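Local coordinates for protein alcohol oxidase (Myceliophthora thermophila, PDB 6F74) that binds FAD and probably works as an oxygen-dependent VAO-type flavoprotein oxidase, at residues T27-E36 with R590-K598. Sequence-based numbering, arbitrary orientation.
Sequences TPKCRCTPGE and RPDGPLCRK. With NAG (2-acetamido-2-deoxy-beta-D-glucopyranose), chain E.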
loop_
_atom_site.group_PDB
_atom_site.type_symbol
_atom_site.label_atom_id
_atom_site.label_comp_id
_atom_site.label_asym_id
_atom_site.label_seq_id
_atom_site.Cartn_x
_atom_site.Cartn_y
_atom_site.Cartn_z
ATOM N N THR A 27 24.074 10.770 24.315
ATOM C CA THR A 27 23.021 11.481 23.480
ATOM C C THR A 27 21.646 10.776 23.725
ATOM O O THR A 27 21.667 9.606 24.083
ATOM C CB THR A 27 23.465 11.738 21.975
ATOM O OG1 THR A 27 23.046 10.691 21.063
ATOM C CG2 THR A 27 24.980 12.047 21.874
ATOM N N PRO A 28 20.526 11.545 23.771
ATOM C CA PRO A 28 19.390 10.949 24.439
ATOM C C PRO A 28 18.750 9.823 23.625
ATOM O O PRO A 28 18.675 9.871 22.396
ATOM C CB PRO A 28 18.440 12.119 24.649
ATOM C CG PRO A 28 18.850 13.181 23.677
ATOM C CD PRO A 28 20.225 12.883 23.218
ATOM N N LYS A 29 18.299 8.808 24.345
ATOM C CA LYS A 29 17.711 7.634 23.727
ATOM C C LYS A 29 16.309 7.901 23.202
ATOM O O LYS A 29 15.927 7.305 22.175
ATOM C CB LYS A 29 17.751 6.455 24.690
ATOM C CG LYS A 29 19.135 5.806 24.686
ATOM C CD LYS A 29 19.359 4.830 25.830
ATOM C CE LYS A 29 19.649 3.430 25.329
ATOM N NZ LYS A 29 20.185 2.617 26.439
ATOM N N CYS A 30 15.583 8.839 23.843
ATOM C CA CYS A 30 14.217 9.131 23.486
ATOM C C CYS A 30 14.100 10.476 22.794
ATOM O O CYS A 30 14.710 11.468 23.229
ATOM C CB CYS A 30 13.331 9.140 24.726
ATOM S SG CYS A 30 13.392 7.584 25.647
ATOM N N ARG A 31 13.286 10.519 21.762
ATOM C CA ARG A 31 12.912 11.769 21.147
ATOM C C ARG A 31 12.042 12.606 22.101
ATOM O O ARG A 31 11.279 12.058 22.928
ATOM C CB ARG A 31 12.160 11.521 19.823
ATOM C CG ARG A 31 13.058 11.109 18.641
ATOM C CD ARG A 31 13.574 9.693 18.716
ATOM N NE ARG A 31 14.152 9.249 17.425
ATOM C CZ ARG A 31 15.429 8.941 17.180
ATOM N NH1 ARG A 31 16.372 8.998 18.105
ATOM N NH2 ARG A 31 15.769 8.556 15.957
ATOM N N CYS A 32 12.191 13.916 21.976
ATOM C CA CYS A 32 11.403 14.898 22.720
ATOM C C CYS A 32 9.980 15.041 22.156
ATOM O O CYS A 32 9.788 15.054 20.951
ATOM C CB CYS A 32 12.108 16.260 22.683
ATOM S SG CYS A 32 11.465 17.437 23.848
ATOM N N THR A 33 8.999 15.187 23.052
ATOM C CA THR A 33 7.589 15.278 22.684
ATOM C C THR A 33 6.942 16.507 23.285
ATOM O O THR A 33 7.521 17.126 24.154
ATOM C CB THR A 33 6.837 13.997 23.123
ATOM O OG1 THR A 33 6.994 13.795 24.532
ATOM C CG2 THR A 33 7.417 12.793 22.371
ATOM N N PRO A 34 5.768 16.916 22.790
ATOM C CA PRO A 34 5.093 18.122 23.318
ATOM C C PRO A 34 4.850 18.082 24.816
ATOM O O PRO A 34 4.582 17.011 25.372
ATOM C CB PRO A 34 3.760 18.118 22.581
ATOM C CG PRO A 34 4.094 17.526 21.280
ATOM C CD PRO A 34 5.066 16.424 21.595
ATOM N N GLY A 35 4.979 19.228 25.459
ATOM C CA GLY A 35 4.756 19.338 26.896
ATOM C C GLY A 35 6.010 19.087 27.708
ATOM O O GLY A 35 6.068 19.449 28.875
ATOM N N GLU A 36 7.027 18.467 27.116
ATOM C CA GLU A 36 8.250 18.227 27.863
ATOM C C GLU A 36 9.076 19.509 27.934
ATOM O O GLU A 36 8.889 20.435 27.134
ATOM C CB GLU A 36 9.044 17.096 27.234
ATOM C CG GLU A 36 8.301 15.772 27.184
ATOM C CD GLU A 36 9.249 14.611 26.969
ATOM O OE1 GLU A 36 9.917 14.184 27.950
ATOM O OE2 GLU A 36 9.360 14.152 25.817
ATOM N N ARG A 590 5.708 4.076 21.074
ATOM C CA ARG A 590 4.515 4.120 21.886
ATOM C C ARG A 590 3.481 4.913 21.096
ATOM O O ARG A 590 3.840 5.767 20.272
ATOM C CB ARG A 590 4.802 4.775 23.253
ATOM C CG ARG A 590 5.764 3.997 24.149
ATOM C CD ARG A 590 6.165 4.784 25.389
ATOM N NE ARG A 590 5.025 5.027 26.256
ATOM C CZ ARG A 590 4.939 5.970 27.192
ATOM N NH1 ARG A 590 5.960 6.822 27.447
ATOM N NH2 ARG A 590 3.811 6.048 27.897
ATOM N N PRO A 591 2.192 4.622 21.331
ATOM C CA PRO A 591 1.141 5.437 20.717
ATOM C C PRO A 591 0.937 6.778 21.441
ATOM O O PRO A 591 0.348 7.687 20.860
ATOM C CB PRO A 591 -0.104 4.563 20.911
ATOM C CG PRO A 591 0.140 3.881 22.216
ATOM C CD PRO A 591 1.623 3.543 22.163
ATOM N N ASP A 592 1.392 6.873 22.697
ATOM C CA ASP A 592 1.129 7.998 23.568
ATOM C C ASP A 592 2.331 8.474 24.401
ATOM O O ASP A 592 2.161 9.159 25.423
ATOM C CB ASP A 592 -0.070 7.636 24.492
ATOM C CG ASP A 592 0.170 6.398 25.348
ATOM O OD1 ASP A 592 1.191 5.682 25.179
ATOM O OD2 ASP A 592 -0.729 6.112 26.173
ATOM N N GLY A 593 3.533 8.135 23.968
ATOM C CA GLY A 593 4.751 8.618 24.625
ATOM C C GLY A 593 5.928 8.697 23.690
ATOM O O GLY A 593 5.782 8.378 22.520
ATOM N N PRO A 594 7.092 9.162 24.188
ATOM C CA PRO A 594 8.300 9.280 23.358
ATOM C C PRO A 594 8.727 7.959 22.724
ATOM O O PRO A 594 8.551 6.884 23.311
ATOM C CB PRO A 594 9.364 9.740 24.351
ATOM C CG PRO A 594 8.578 10.598 25.312
ATOM C CD PRO A 594 7.272 9.848 25.483
ATOM N N LEU A 595 9.195 8.064 21.477
ATOM C CA LEU A 595 9.893 7.018 20.776
ATOM C C LEU A 595 11.274 6.927 21.381
ATOM O O LEU A 595 11.929 7.961 21.561
ATOM C CB LEU A 595 9.979 7.367 19.280
ATOM C CG LEU A 595 10.855 6.511 18.364
ATOM C CD1 LEU A 595 10.340 5.071 18.368
ATOM C CD2 LEU A 595 10.943 7.098 16.954
ATOM N N CYS A 596 11.714 5.715 21.717
ATOM C CA CYS A 596 13.014 5.517 22.363
ATOM C C CYS A 596 13.831 4.422 21.727
ATOM O O CYS A 596 13.283 3.434 21.256
ATOM C CB CYS A 596 12.852 5.181 23.863
ATOM S SG CYS A 596 11.946 6.371 24.826
ATOM N N ARG A 597 15.153 4.605 21.736
ATOM C CA ARG A 597 16.092 3.540 21.404
ATOM C C ARG A 597 16.123 2.546 22.549
ATOM O O ARG A 597 16.137 2.942 23.699
ATOM C CB ARG A 597 17.478 4.124 21.158
ATOM C CG ARG A 597 18.395 3.240 20.313
ATOM C CD ARG A 597 19.481 4.033 19.523
ATOM N NE ARG A 597 19.697 5.372 20.094
ATOM C CZ ARG A 597 20.747 5.745 20.839
ATOM N NH1 ARG A 597 21.804 4.905 21.091
ATOM N NH2 ARG A 597 20.772 6.994 21.354
ATOM N N LYS A 598 16.161 1.263 22.220
ATOM C CA LYS A 598 16.362 0.216 23.236
ATOM C C LYS A 598 17.708 0.402 23.879
ATOM O O LYS A 598 18.674 0.850 23.189
ATOM C CB LYS A 598 16.299 -1.171 22.639
ATOM C CG LYS A 598 14.935 -1.524 22.099
ATOM C CD LYS A 598 14.792 -3.001 21.809
ATOM C CE LYS A 598 13.370 -3.309 21.415
ATOM N NZ LYS A 598 13.237 -4.484 20.494
ATOM O OXT LYS A 598 17.783 0.126 25.092
HETATM C C1 NAG E . -3.111 3.590 25.047
HETATM C C2 NAG E . -3.700 3.734 26.448
HETATM C C3 NAG E . -2.618 3.612 27.520
HETATM C C4 NAG E . -1.862 2.311 27.360
HETATM C C5 NAG E . -1.275 2.253 25.949
HETATM C C6 NAG E . -0.573 0.921 25.740
HETATM C C7 NAG E . -5.710 5.170 26.482
HETATM C C8 NAG E . -6.241 6.562 26.669
HETATM N N2 NAG E . -4.390 5.009 26.585
HETATM O O3 NAG E . -3.200 3.669 28.818
HETATM O O4 NAG E . -0.834 2.198 28.359
HETATM O O5 NAG E . -2.300 2.415 24.949
HETATM O O6 NAG E . 0.003 0.881 24.427
HETATM O O7 NAG E . -6.451 4.248 26.226
#
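Cys-30 and Cys-596 both turn SG anti to the carbonyl carbon (chi1 -57° in each), which brings the sulfurs together in a disulfide of 2.1 Å from SG to SG with chi3 105°. Backbone bonds flank the link: Arg-597 N gives one to Lys-29 O (2.8 Å) and Arg-31 N one to Leu-595 O (2.9 Å). A single beta bridge thus tacks the start of the modelled chain onto strand 596-597, whose other neighbour is strand 587-588, joining the beginning of the modelled chain to the C-terminal end at the surface, far from the centre of this FAD-linked oxidase. Beyond the bridge, Lys-29 and Arg-597 side chains cross at about a right angle, Lys-29 CG lying over one face of the guanidinium, while Lys-29 NZ makes a long salt bridge to the C-terminal carboxylate at Lys-598 OXT (3.7 Å). Arg-31 runs beside Leu-595 and gives its NH2 to Asp-573 O. On the other flank, Pro-594 CB packs against Arg-31 O (3.3 Å), its ring crossed by Thr-33, whose CG2 touches Pro-594 CG (3.8 Å). Glu-36 OE2 takes a bond from Thr-33 OG1 (2.7 Å) and a second from the backbone N of the same residue; an alanine in place of Thr-33 would probably leave Glu-36 OE2 with that backbone N as its one remaining donor here, and Pro-594 without the methyl that crosses its ring.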